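Local coordinates for protein 1,3,6,8-tetrahydroxynaphthalene synthase (Streptomyces coelicolor, PDB 1U0M) that catalyses the iterative condensation of five malonyl-CoA units into a pentaketide and its Claisen and aldol closure to 1,3,6,8-tetrahydroxynaphthalene, feeding melanin and naphthoquinone biosynthesis, at residues H22-M26 with E27-E31; E81-A84 with K85-V88; P89-I92 with Q93-L96; P224-E227 with D228-M231; D233-T237 with G238-L242. All coordinates share one frame; numbering follows the deposited sequence.

Contact 1 of 5, residues H22-M26 with E27-E31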
loop_
_atom_site.group_PDB
_atom_site.type_symbol
_atom_site.label_atom_id
_atom_site.label_comp_id
_atom_site.label_asym_id
_atom_site.label_seq_id
_atom_site.Cartn_x
_atom_site.Cartn_y
_atom_site.Cartn_z
ATOM N N HIS A 22 21.793 1.454 -18.254
ATOM C CA HIS A 22 21.496 0.879 -19.557
ATOM C C HIS A 22 20.463 1.765 -20.275
ATOM O O HIS A 22 19.388 2.039 -19.750
ATOM C CB HIS A 22 20.992 -0.542 -19.357
ATOM C CG HIS A 22 21.930 -1.394 -18.559
ATOM N ND1 HIS A 22 23.185 -1.745 -19.011
ATOM C CD2 HIS A 22 21.801 -1.959 -17.334
ATOM C CE1 HIS A 22 23.786 -2.492 -18.103
ATOM N NE2 HIS A 22 22.967 -2.638 -17.075
ATOM N N VAL A 23 20.806 2.229 -21.469
ATOM C CA VAL A 23 19.926 3.118 -22.218
ATOM C C VAL A 23 19.378 2.518 -23.493
ATOM O O VAL A 23 20.090 1.843 -24.224
ATOM C CB VAL A 23 20.666 4.416 -22.629
ATOM C CG1 VAL A 23 19.752 5.291 -23.476
ATOM C CG2 VAL A 23 21.130 5.174 -21.398
ATOM N N ILE A 24 18.103 2.768 -23.761
ATOM C CA ILE A 24 17.506 2.303 -24.999
ATOM C C ILE A 24 16.902 3.525 -25.693
ATOM O O ILE A 24 16.095 4.273 -25.109
ATOM C CB ILE A 24 16.437 1.188 -24.784
ATOM C CG1 ILE A 24 15.878 0.763 -26.145
ATOM C CG2 ILE A 24 15.356 1.649 -23.837
ATOM C CD1 ILE A 24 14.972 -0.457 -26.118
ATOM N N THR A 25 17.349 3.738 -26.929
ATOM C CA THR A 25 16.904 4.860 -27.742
ATOM C C THR A 25 15.614 4.548 -28.492
ATOM O O THR A 25 15.186 3.397 -28.593
ATOM C CB THR A 25 17.941 5.222 -28.809
ATOM O OG1 THR A 25 18.027 4.135 -29.738
ATOM C CG2 THR A 25 19.324 5.468 -28.183
ATOM N N MET A 26 15.010 5.601 -29.018
ATOM C CA MET A 26 13.789 5.498 -29.798
ATOM C C MET A 26 14.020 4.559 -30.972
ATOM O O MET A 26 13.233 3.651 -31.225
ATOM C CB MET A 26 13.428 6.877 -30.343
ATOM C CG MET A 26 12.377 6.869 -31.432
ATOM S SD MET A 26 10.766 6.782 -30.725
ATOM C CE MET A 26 10.645 5.085 -30.336
ATOM N N GLU A 27 15.108 4.811 -31.689
ATOM C CA GLU A 27 15.476 4.033 -32.859
ATOM C C GLU A 27 15.570 2.554 -32.535
ATOM O O GLU A 27 15.017 1.724 -33.252
ATOM C CB GLU A 27 16.819 4.521 -33.424
ATOM C CG GLU A 27 16.846 4.557 -34.951
ATOM C CD GLU A 27 18.215 4.241 -35.545
ATOM O OE1 GLU A 27 19.205 4.908 -35.168
ATOM O OE2 GLU A 27 18.297 3.323 -36.399
ATOM N N GLU A 28 16.279 2.233 -31.454
ATOM C CA GLU A 28 16.449 0.851 -31.025
ATOM C C GLU A 28 15.113 0.196 -30.740
ATOM O O GLU A 28 14.882 -0.954 -31.130
ATOM C CB GLU A 28 17.305 0.779 -29.764
ATOM C CG GLU A 28 18.745 1.197 -29.950
ATOM C CD GLU A 28 19.407 1.467 -28.619
ATOM O OE1 GLU A 28 19.291 0.610 -27.716
ATOM O OE2 GLU A 28 20.041 2.531 -28.471
ATOM N N THR A 29 14.245 0.930 -30.049
ATOM C CA THR A 29 12.921 0.418 -29.706
ATOM C C THR A 29 12.194 -0.006 -30.968
ATOM O O THR A 29 11.615 -1.095 -31.023
ATOM C CB THR A 29 12.053 1.475 -28.977
ATOM O OG1 THR A 29 12.622 1.778 -27.697
ATOM C CG2 THR A 29 10.649 0.947 -28.767
ATOM N N LEU A 30 12.240 0.855 -31.985
ATOM C CA LEU A 30 11.580 0.570 -33.258
ATOM C C LEU A 30 12.147 -0.672 -33.922
ATOM O O LEU A 30 11.395 -1.482 -34.453
ATOM C CB LEU A 30 11.702 1.772 -34.204
ATOM C CG LEU A 30 10.541 2.778 -34.176
ATOM C CD1 LEU A 30 10.177 3.101 -32.757
ATOM C CD2 LEU A 30 10.911 4.042 -34.942
ATOM N N GLU A 31 13.472 -0.817 -33.902
ATOM C CA GLU A 31 14.115 -1.985 -34.509
ATOM C C GLU A 31 13.615 -3.269 -33.867
ATOM O O GLU A 31 13.126 -4.168 -34.552
ATOM C CB GLU A 31 15.633 -1.921 -34.342
ATOM C CG GLU A 31 16.266 -0.681 -34.925
ATOM C CD GLU A 31 17.758 -0.607 -34.640
ATOM O OE1 GLU A 31 18.483 -1.550 -35.040
ATOM O OE2 GLU A 31 18.201 0.390 -34.016
HETATM O O HOH W 1 21.776 3.211 -26.596
HETATM O O HOH W 2 20.666 -0.402 -24.940
HETATM O O HOH W 3 13.384 3.951 -25.865
#

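Contact 2 of 5, residues E81-A84 with K85-V88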
loop_
_atom_site.group_PDB
_atom_site.type_symbol
_atom_site.label_atom_id
_atom_site.label_comp_id
_atom_site.label_asym_id
_atom_site.label_seq_id
_atom_site.Cartn_x
_atom_site.Cartn_y
_atom_site.Cartn_z
ATOM N N GLU A 81 14.238 -6.699 -6.052
ATOM C CA GLU A 81 14.775 -6.339 -4.738
ATOM C C GLU A 81 16.274 -6.103 -4.717
ATOM O O GLU A 81 16.749 -5.232 -3.996
ATOM C CB GLU A 81 14.390 -7.358 -3.647
ATOM C CG GLU A 81 14.854 -8.778 -3.832
ATOM C CD GLU A 81 14.751 -9.594 -2.539
ATOM O OE1 GLU A 81 14.826 -10.846 -2.605
ATOM O OE2 GLU A 81 14.609 -8.987 -1.455
ATOM N N ARG A 82 17.028 -6.859 -5.506
ATOM C CA ARG A 82 18.474 -6.650 -5.546
ATOM C C ARG A 82 18.801 -5.251 -6.065
ATOM O O ARG A 82 19.619 -4.534 -5.474
ATOM C CB ARG A 82 19.153 -7.663 -6.465
ATOM C CG ARG A 82 20.664 -7.439 -6.599
ATOM C CD ARG A 82 21.241 -8.207 -7.791
ATOM N NE ARG A 82 20.888 -7.613 -9.080
ATOM C CZ ARG A 82 20.645 -8.314 -10.183
ATOM N NH1 ARG A 82 20.709 -9.638 -10.148
ATOM N NH2 ARG A 82 20.357 -7.692 -11.328
ATOM N N GLU A 83 18.158 -4.871 -7.175
ATOM C CA GLU A 83 18.398 -3.571 -7.794
ATOM C C GLU A 83 17.934 -2.404 -6.938
ATOM O O GLU A 83 18.492 -1.315 -7.018
ATOM C CB GLU A 83 17.719 -3.484 -9.167
ATOM C CG GLU A 83 18.280 -4.420 -10.243
ATOM C CD GLU A 83 19.744 -4.153 -10.560
ATOM O OE1 GLU A 83 20.187 -2.990 -10.439
ATOM O OE2 GLU A 83 20.450 -5.104 -10.947
ATOM N N ALA A 84 16.908 -2.627 -6.129
ATOM C CA ALA A 84 16.391 -1.572 -5.275
ATOM C C ALA A 84 17.284 -1.395 -4.043
ATOM O O ALA A 84 17.461 -0.289 -3.534
ATOM C CB ALA A 84 14.980 -1.907 -4.848
ATOM N N LYS A 85 17.839 -2.494 -3.557
ATOM C CA LYS A 85 18.696 -2.405 -2.392
ATOM C C LYS A 85 20.005 -1.727 -2.730
ATOM O O LYS A 85 20.497 -0.923 -1.948
ATOM C CB LYS A 85 18.931 -3.788 -1.795
ATOM C CG LYS A 85 17.751 -4.231 -0.959
ATOM C CD LYS A 85 17.969 -5.581 -0.315
ATOM C CE LYS A 85 16.840 -5.902 0.648
ATOM N NZ LYS A 85 16.759 -7.356 0.901
ATOM N N SER A 86 20.551 -2.019 -3.906
ATOM C CA SER A 86 21.804 -1.397 -4.325
ATOM C C SER A 86 21.657 0.001 -4.932
ATOM O O SER A 86 22.660 0.673 -5.163
ATOM C CB SER A 86 22.546 -2.298 -5.318
ATOM O OG SER A 86 21.710 -2.692 -6.386
ATOM N N ARG A 87 20.430 0.460 -5.173
ATOM C CA ARG A 87 20.257 1.783 -5.770
ATOM C C ARG A 87 19.497 2.818 -4.931
ATOM O O ARG A 87 19.857 3.994 -4.911
ATOM C CB ARG A 87 19.564 1.661 -7.134
ATOM C CG ARG A 87 20.306 0.838 -8.174
ATOM C CD ARG A 87 19.499 0.783 -9.458
ATOM N NE ARG A 87 20.046 -0.142 -10.443
ATOM C CZ ARG A 87 20.992 0.170 -11.318
ATOM N NH1 ARG A 87 21.505 1.395 -11.332
ATOM N NH2 ARG A 87 21.409 -0.740 -12.195
ATOM N N VAL A 88 18.449 2.389 -4.239
ATOM C CA VAL A 88 17.643 3.319 -3.459
ATOM C C VAL A 88 18.411 4.184 -2.449
ATOM O O VAL A 88 18.264 5.405 -2.443
ATOM C CB VAL A 88 16.482 2.569 -2.755
ATOM C CG1 VAL A 88 15.649 3.536 -1.942
ATOM C CG2 VAL A 88 15.600 1.895 -3.798
HETATM O O HOH W 4 22.303 -4.641 -8.766
#

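Contact 3 of 5, residues P89-I92 with Q93-L96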
loop_
_atom_site.group_PDB
_atom_site.type_symbol
_atom_site.label_atom_id
_atom_site.label_comp_id
_atom_site.label_asym_id
_atom_site.label_seq_id
_atom_site.Cartn_x
_atom_site.Cartn_y
_atom_site.Cartn_z
ATOM N N PRO A 89 19.238 3.568 -1.593
ATOM C CA PRO A 89 20.031 4.271 -0.572
ATOM C C PRO A 89 20.662 5.611 -0.992
ATOM O O PRO A 89 20.410 6.654 -0.373
ATOM C CB PRO A 89 21.077 3.234 -0.194
ATOM C CG PRO A 89 20.282 1.971 -0.248
ATOM C CD PRO A 89 19.518 2.119 -1.550
ATOM N N ALA A 90 21.478 5.581 -2.038
ATOM C CA ALA A 90 22.133 6.792 -2.520
ATOM C C ALA A 90 21.144 7.918 -2.759
ATOM O O ALA A 90 21.348 9.045 -2.305
ATOM C CB ALA A 90 22.884 6.501 -3.795
ATOM N N VAL A 91 20.066 7.613 -3.470
ATOM C CA VAL A 91 19.076 8.631 -3.783
ATOM C C VAL A 91 18.431 9.232 -2.549
ATOM O O VAL A 91 18.249 10.446 -2.475
ATOM C CB VAL A 91 17.983 8.075 -4.716
ATOM C CG1 VAL A 91 17.002 9.181 -5.085
ATOM C CG2 VAL A 91 18.630 7.499 -5.970
ATOM N N ILE A 92 18.074 8.391 -1.585
ATOM C CA ILE A 92 17.462 8.883 -0.357
ATOM C C ILE A 92 18.419 9.885 0.283
ATOM O O ILE A 92 18.015 10.963 0.716
ATOM C CB ILE A 92 17.175 7.724 0.630
ATOM C CG1 ILE A 92 15.931 6.956 0.172
ATOM C CG2 ILE A 92 16.985 8.265 2.034
ATOM C CD1 ILE A 92 15.615 5.730 0.998
ATOM N N GLN A 93 19.697 9.521 0.319
ATOM C CA GLN A 93 20.729 10.376 0.890
ATOM C C GLN A 93 20.638 11.803 0.349
ATOM O O GLN A 93 20.304 12.743 1.075
ATOM C CB GLN A 93 22.109 9.816 0.568
ATOM C CG GLN A 93 23.214 10.578 1.237
ATOM C CD GLN A 93 23.162 10.431 2.744
ATOM O OE1 GLN A 93 23.485 9.370 3.287
ATOM N NE2 GLN A 93 22.738 11.492 3.430
ATOM N N ARG A 94 20.948 11.950 -0.934
ATOM C CA ARG A 94 20.918 13.240 -1.602
ATOM C C ARG A 94 19.630 14.004 -1.356
ATOM O O ARG A 94 19.593 15.223 -1.510
ATOM C CB ARG A 94 21.119 13.042 -3.102
ATOM C CG ARG A 94 22.533 12.631 -3.470
ATOM C CD ARG A 94 22.526 11.641 -4.599
ATOM N NE ARG A 94 21.565 12.021 -5.625
ATOM C CZ ARG A 94 21.262 11.262 -6.667
ATOM N NH1 ARG A 94 21.853 10.083 -6.814
ATOM N NH2 ARG A 94 20.368 11.678 -7.550
ATOM N N ALA A 95 18.572 13.290 -0.983
ATOM C CA ALA A 95 17.286 13.924 -0.713
ATOM C C ALA A 95 17.261 14.479 0.707
ATOM O O ALA A 95 16.520 15.414 0.999
ATOM C CB ALA A 95 16.153 12.922 -0.904
ATOM N N LEU A 96 18.054 13.881 1.590
ATOM C CA LEU A 96 18.138 14.332 2.974
ATOM C C LEU A 96 19.053 15.550 2.986
ATOM O O LEU A 96 18.733 16.589 3.572
ATOM C CB LEU A 96 18.725 13.235 3.861
ATOM C CG LEU A 96 17.844 12.002 4.070
ATOM C CD1 LEU A 96 18.588 10.951 4.872
ATOM C CD2 LEU A 96 16.570 12.413 4.780
#

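Contact 4 of 5, residues P224-E227 with D228-M231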
loop_
_atom_site.group_PDB
_atom_site.type_symbol
_atom_site.label_atom_id
_atom_site.label_comp_id
_atom_site.label_asym_id
_atom_site.label_seq_id
_atom_site.Cartn_x
_atom_site.Cartn_y
_atom_site.Cartn_z
ATOM N N PRO A 224 -15.440 8.276 -12.442
ATOM C CA PRO A 224 -16.443 7.209 -12.408
ATOM C C PRO A 224 -16.317 6.187 -13.530
ATOM O O PRO A 224 -16.008 6.527 -14.672
ATOM C CB PRO A 224 -17.759 7.972 -12.471
ATOM C CG PRO A 224 -17.431 9.231 -11.712
ATOM C CD PRO A 224 -16.073 9.597 -12.270
ATOM N N LYS A 225 -16.571 4.932 -13.176
ATOM C CA LYS A 225 -16.506 3.808 -14.098
ATOM C C LYS A 225 -15.319 3.764 -15.053
ATOM O O LYS A 225 -15.483 3.740 -16.268
ATOM C CB LYS A 225 -17.818 3.696 -14.885
ATOM C CG LYS A 225 -18.883 2.896 -14.145
ATOM C CD LYS A 225 -18.336 1.514 -13.758
ATOM C CE LYS A 225 -19.263 0.769 -12.804
ATOM N NZ LYS A 225 -18.585 -0.422 -12.185
ATOM N N THR A 226 -14.118 3.741 -14.489
ATOM C CA THR A 226 -12.890 3.655 -15.270
ATOM C C THR A 226 -11.908 2.760 -14.506
ATOM O O THR A 226 -10.700 2.771 -14.764
ATOM C CB THR A 226 -12.266 5.051 -15.488
ATOM O OG1 THR A 226 -12.191 5.741 -14.239
ATOM C CG2 THR A 226 -13.108 5.870 -16.455
ATOM N N GLU A 227 -12.456 1.976 -13.575
ATOM C CA GLU A 227 -11.670 1.078 -12.726
ATOM C C GLU A 227 -10.701 0.193 -13.494
ATOM O O GLU A 227 -9.540 0.069 -13.106
ATOM C CB GLU A 227 -12.590 0.189 -11.877
ATOM C CG GLU A 227 -13.545 0.956 -10.997
ATOM C CD GLU A 227 -14.910 1.156 -11.639
ATOM O OE1 GLU A 227 -14.997 1.237 -12.891
ATOM O OE2 GLU A 227 -15.896 1.244 -10.877
ATOM N N ASP A 228 -11.179 -0.404 -14.583
ATOM C CA ASP A 228 -10.354 -1.287 -15.401
ATOM C C ASP A 228 -9.648 -0.602 -16.558
ATOM O O ASP A 228 -9.103 -1.273 -17.435
ATOM C CB ASP A 228 -11.192 -2.457 -15.954
ATOM C CG ASP A 228 -12.263 -2.006 -16.945
ATOM O OD1 ASP A 228 -11.929 -1.352 -17.960
ATOM O OD2 ASP A 228 -13.450 -2.315 -16.709
ATOM N N TRP A 229 -9.639 0.725 -16.567
ATOM C CA TRP A 229 -8.995 1.449 -17.663
ATOM C C TRP A 229 -7.468 1.504 -17.604
ATOM O O TRP A 229 -6.815 1.519 -18.640
ATOM C CB TRP A 229 -9.615 2.837 -17.774
ATOM C CG TRP A 229 -10.990 2.751 -18.384
ATOM C CD1 TRP A 229 -11.813 1.654 -18.397
ATOM C CD2 TRP A 229 -11.677 3.773 -19.113
ATOM N NE1 TRP A 229 -12.963 1.929 -19.095
ATOM C CE2 TRP A 229 -12.908 3.223 -19.545
ATOM C CE3 TRP A 229 -11.374 5.098 -19.446
ATOM C CZ2 TRP A 229 -13.832 3.955 -20.294
ATOM C CZ3 TRP A 229 -12.297 5.824 -20.194
ATOM C CH2 TRP A 229 -13.511 5.248 -20.607
ATOM N N ILE A 230 -6.906 1.520 -16.395
ATOM C CA ILE A 230 -5.450 1.511 -16.203
ATOM C C ILE A 230 -5.238 0.524 -15.055
ATOM O O ILE A 230 -5.327 0.874 -13.879
ATOM C CB ILE A 230 -4.908 2.895 -15.829
ATOM C CG1 ILE A 230 -5.505 3.958 -16.765
ATOM C CG2 ILE A 230 -3.390 2.891 -15.966
ATOM C CD1 ILE A 230 -4.997 5.372 -16.534
ATOM N N MET A 231 -4.962 -0.724 -15.412
ATOM C CA MET A 231 -4.837 -1.778 -14.418
ATOM C C MET A 231 -3.830 -2.869 -14.729
ATOM O O MET A 231 -3.240 -2.932 -15.806
ATOM C CB MET A 231 -6.189 -2.465 -14.267
ATOM C CG MET A 231 -6.545 -3.263 -15.529
ATOM S SD MET A 231 -8.195 -3.947 -15.522
ATOM C CE MET A 231 -7.957 -5.381 -14.407
HETATM O O HOH W 5 -8.234 2.516 -13.675
#

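Contact 5 of 5, residues D233-T237 with G238-L242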
loop_
_atom_site.group_PDB
_atom_site.type_symbol
_atom_site.label_atom_id
_atom_site.label_comp_id
_atom_site.label_asym_id
_atom_site.label_seq_id
_atom_site.Cartn_x
_atom_site.Cartn_y
_atom_site.Cartn_z
ATOM N N ASP A 233 -3.213 -7.082 -14.901
ATOM C CA ASP A 233 -3.802 -8.423 -14.973
ATOM C C ASP A 233 -2.689 -9.175 -14.218
ATOM O O ASP A 233 -1.525 -9.076 -14.596
ATOM C CB ASP A 233 -3.871 -8.939 -16.416
ATOM C CG ASP A 233 -5.283 -8.853 -17.019
ATOM O OD1 ASP A 233 -5.408 -9.018 -18.249
ATOM O OD2 ASP A 233 -6.260 -8.629 -16.278
ATOM N N VAL A 234 -3.026 -9.877 -13.139
ATOM C CA VAL A 234 -2.014 -10.592 -12.348
ATOM C C VAL A 234 -1.977 -12.082 -12.669
ATOM O O VAL A 234 -2.877 -12.835 -12.296
ATOM C CB VAL A 234 -2.265 -10.411 -10.845
ATOM C CG1 VAL A 234 -1.195 -11.155 -10.045
ATOM C CG2 VAL A 234 -2.265 -8.910 -10.501
ATOM N N LYS A 235 -0.907 -12.502 -13.335
ATOM C CA LYS A 235 -0.748 -13.886 -13.764
ATOM C C LYS A 235 0.492 -14.574 -13.203
ATOM O O LYS A 235 1.287 -13.979 -12.483
ATOM C CB LYS A 235 -0.670 -13.919 -15.290
ATOM C CG LYS A 235 -1.861 -13.275 -15.966
ATOM C CD LYS A 235 -1.644 -13.093 -17.441
ATOM C CE LYS A 235 -2.888 -12.484 -18.088
ATOM N NZ LYS A 235 -2.766 -12.516 -19.555
ATOM N N ALA A 236 0.666 -15.835 -13.580
ATOM C CA ALA A 236 1.817 -16.594 -13.143
ATOM C C ALA A 236 3.087 -15.937 -13.687
ATOM O O ALA A 236 4.164 -16.118 -13.136
ATOM C CB ALA A 236 1.705 -18.012 -13.647
ATOM N N THR A 237 2.945 -15.174 -14.775
ATOM C CA THR A 237 4.072 -14.491 -15.410
ATOM C C THR A 237 4.345 -13.136 -14.771
ATOM O O THR A 237 5.318 -12.446 -15.098
ATOM C CB THR A 237 3.809 -14.282 -16.915
ATOM O OG1 THR A 237 2.404 -14.168 -17.130
ATOM C CG2 THR A 237 4.342 -15.444 -17.732
ATOM N N GLY A 238 3.470 -12.738 -13.859
ATOM C CA GLY A 238 3.669 -11.474 -13.190
ATOM C C GLY A 238 2.576 -10.478 -13.474
ATOM O O GLY A 238 1.413 -10.847 -13.627
ATOM N N PHE A 239 2.960 -9.212 -13.557
ATOM C CA PHE A 239 2.003 -8.152 -13.795
ATOM C C PHE A 239 1.935 -7.747 -15.256
ATOM O O PHE A 239 2.946 -7.352 -15.848
ATOM C CB PHE A 239 2.354 -6.929 -12.934
ATOM C CG PHE A 239 2.400 -7.221 -11.461
ATOM C CD1 PHE A 239 1.533 -8.158 -10.898
ATOM C CD2 PHE A 239 3.291 -6.550 -10.629
ATOM C CE1 PHE A 239 1.558 -8.419 -9.536
ATOM C CE2 PHE A 239 3.322 -6.802 -9.269
ATOM C CZ PHE A 239 2.456 -7.738 -8.715
ATOM N N HIS A 240 0.736 -7.863 -15.824
ATOM C CA HIS A 240 0.481 -7.487 -17.208
ATOM C C HIS A 240 -0.305 -6.172 -17.179
ATOM O O HIS A 240 -1.437 -6.112 -16.701
ATOM C CB HIS A 240 -0.338 -8.574 -17.935
ATOM C CG HIS A 240 0.390 -9.870 -18.110
ATOM N ND1 HIS A 240 0.831 -10.630 -17.044
ATOM C CD2 HIS A 240 0.721 -10.564 -19.227
ATOM C CE1 HIS A 240 1.395 -11.735 -17.498
ATOM N NE2 HIS A 240 1.342 -11.719 -18.819
ATOM N N PHE A 241 0.315 -5.122 -17.691
ATOM C CA PHE A 241 -0.282 -3.803 -17.707
ATOM C C PHE A 241 -1.321 -3.612 -18.815
ATOM O O PHE A 241 -1.054 -3.882 -19.984
ATOM C CB PHE A 241 0.823 -2.750 -17.851
ATOM C CG PHE A 241 0.352 -1.350 -17.624
ATOM C CD1 PHE A 241 -0.212 -0.987 -16.404
ATOM C CD2 PHE A 241 0.463 -0.390 -18.625
ATOM C CE1 PHE A 241 -0.660 0.318 -16.180
ATOM C CE2 PHE A 241 0.012 0.923 -18.404
ATOM C CZ PHE A 241 -0.544 1.270 -17.185
ATOM N N LEU A 242 -2.499 -3.130 -18.430
ATOM C CA LEU A 242 -3.590 -2.891 -19.369
ATOM C C LEU A 242 -3.979 -1.418 -19.356
ATOM O O LEU A 242 -4.329 -0.847 -18.310
ATOM C CB LEU A 242 -4.810 -3.742 -19.007
ATOM C CG LEU A 242 -4.820 -5.230 -19.377
ATOM C CD1 LEU A 242 -3.608 -5.947 -18.817
ATOM C CD2 LEU A 242 -6.086 -5.850 -18.834
#

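Contact 1 of 5, residues H22-M26 with E27-E31
Between Thr25 and Glu28 the chain turns from strand 22-25 into helix 26-37, the two short segments meeting at 73° with their axes 6.4 Å apart at closest approach. The junction is a capping box. Thr25 holds the N-cap position, and Glu28 N donates to Thr25 OG1 at 3.1 Å along a nearly straight N-H path (165°). The box is closed from the other side by the Glu28 carboxylate: its chain runs extended beyond CG (chi2 164°), back along the strand, where Glu28 OE2 meets both Thr25 N and Thr25 OG1 in weak bonds. A water links Glu28 OE2 to Val23 O, and another joins Ile24 O to Thr29 OG1. Replacing Glu28 with an alanine would probably cost Thr25 N its weak bond to the side chain and break the water link from Val23 O to the carboxylate. Thr29 N to Thr25 O (3.0 Å) and Leu30 N to Met26 O open the regular helical bonding. Strand 57-60 pairs with 22-25, while Ile50 of helix 43-52 packs on Met26, Thr29 and Leu30. Ile24, buried, runs across Thr29 with its CD1 3.6 Å from Thr29 OG1.

Contact 2 of 5, residues E81-A84 with K85-V88
Arg87 reaches back one turn along helix 73-99 to Glu83, and the two side chains run alongside each other in the same direction. With CG anti to the carbonyl carbon (chi1 -61°), the arginine starts out over the preceding turn: its CB and CG pass Glu83 O, CG at 3.0 Å. CD stays close to the same oxygen and comes within 4.0 Å of Glu83 OE1. NE then donates to Glu83 OE1 at 2.9 Å, with the oxygen 19° out of the guanidinium plane. CZ lies 3.4 Å from Glu83 OE1; NH2 adds a weak bond to that oxygen and a salt bridge to Glu21, while NH1 is bonded elsewhere in the protein. The carboxylate can meet this group because its own chain is bent at chi2 (-61°). Its second oxygen turns to Arg82, whose NH2 donates to Glu83 OE2 at 2.6 Å within the guanidinium plane and onto the anti lone pair. Nearby, Ser86 N and Ser86 OG approach Arg82 O from opposite faces of its carbonyl plane, OG at 2.9 Å. Glu81 OE2 and Lys85 NZ form a looser salt bridge at 3.6 Å; Lys85 also has a cation-pi partner in Trp125. One buried carboxylate thus serves two guanidinium groups through different oxygens, an arrangement that would be expected to favour its ionised form and to fix the rotation of its plane.

Contact 3 of 5, residues P89-I92 with Q93-L96
Gln93 N bonds to Pro89 O at 3.0 Å and Arg94 N to Ala90 O at 3.2 Å, both as i to i+4 helical bonds with N-H...O angles near 165°. Each donor comes nearly along the C=O axis. Two residues on, the bonding is less regular: Leu96 N to Ile92 O is weak, with an N-H...O angle of 131°. At Pro89 and Ala90 the helix is kinked, their N atoms lacking bonds to the turn before; for Pro89 this follows from a nitrogen without hydrogen.

The apolar part is modest. With CG1 beside the backbone N (chi1 -77°), the CG2 branch of Ile92 lies opposite that N and comes 4.2 Å from Leu96 CD1.

Among the polar side chains, Arg94 bends at chi2 and chi3 and folds back past Ala90 O, which its CD approaches to 3.7 Å. One face of its guanidinium is then turned to Val91 CA, 4.3 Å from the plane and off-centre. The head itself is held from outside, NH2 donating to Val17 O. Gln93 NE2 similarly bonds to Asp97 OD1, farther along the helix.

These residues lie in the later half of helix 73-99, which packs against the large mixed sheet of the thiolase fold. Val91 and Ala95 rest on Ser16 of strand 11-18 and Ala202 of strand 198-206, while Ile92 reaches Leu169 and Val171 of strand 167-175.

Contact 4 of 5, residues P224-E227 with D228-M231
The backbone turns at Thr226-Trp229, whose CA atoms are 5.1 Å apart, and Trp229 N bonds to Thr226 O at 2.9 Å. The N-H points well at the oxygen, yet the donor sits 61° out of the carbonyl plane, not on a lone pair. This i to i+3 turn leads from the loop after strand 212-222 into strand 230-235. A water lies 2.7 Å from Thr226 O and 2.8 Å from Glu227 O, and accepts from Ile230 N.

The principal side-chain contact is a CH-pi interaction. Thr226 CG2 stands over the six-membered ring of Trp229, 3.7 Å from its centroid and 18° off the normal. With CG2 anti to the carbonyl carbon, the threonine presents its methyl to the indole while OG1 (chi1 49°) turns elsewhere, bonding to Ile223 O and Ile345 N. Lys225 O lies over the same ring face, toward the rim. Beside the turn, Lys225 NZ forms a weak salt bridge with Glu227 OE2 at 3.4 Å; its stronger partner is Glu129 of the second subunit. Farther along, the side chain of Ile230 comes within about 6 Å of that of Cys146, probably the catalytic cysteine.

Thr226 thus divides its two branches between an aromatic face and backbone polar groups, so the buried hydroxyl is satisfied while the methyl packs, and the Lys225 charge is probably balanced mainly by Glu129 of the second subunit, with weak help from Glu227.

Contact 5 of 5, residues D233-T237 with G238-L242
Lys235 lays its aliphatic chain across the imidazole of His240: in a CH-pi contact CD stands over one face, 3.5 Å from the ring centroid and 16° off the normal. The lysine is extended beyond CG and runs roughly perpendicular to the histidine, carrying its CB, CG and CD past CE1 and ND1. Asp233 CB meets His240 CB on the same side of the sheet, and Asp233 OD1 lies 3.3 Å from Leu242 CD2. On the other side, Val234 and Phe239 run side by side, with Val234 CG2 3.9 Å from Phe239 CD1. An alanine in place of His240 would probably strip the Lys235 methylenes of the ring they lie on, setting that chain free to turn.

This is a beta hairpin closed by a type I turn from Lys235 to Gly238. Two hydrogen-bonded pairs set its register: Asp233 N to His240 O at 2.7 Å with His240 N to Asp233 O at 2.8 Å, and Lys235 with Gly238. At phi 116° a side chain on Gly238 would run into Thr237 O. Farther out, Gln181, Thr183 and Asp184 border His240, and Tyr232 stacks with Phe239, as does Phe117 of the second subunit, whose Phe73 packs on Val234.

How the contacts relate
From the N terminus, contact 1 closes the turn from strand 22-25 into helix 26-37 and stands apart; its nearest atoms are about 5 Å from contact 2. Contacts 2 and 3 are successive stretches of helix 73-99, joined directly at Val88-Pro89. Contact 4 follows much later, on the opposite side of the chain's centre from contact 3, and turns the loop after strand 212-222 into strand 230-235. Contact 5 closes the hairpin of that strand with 238-243. Contacts 4 and 5 meet through Met231 and Leu242, and both touch the second subunit. All five are in series: none nests within or crosses another.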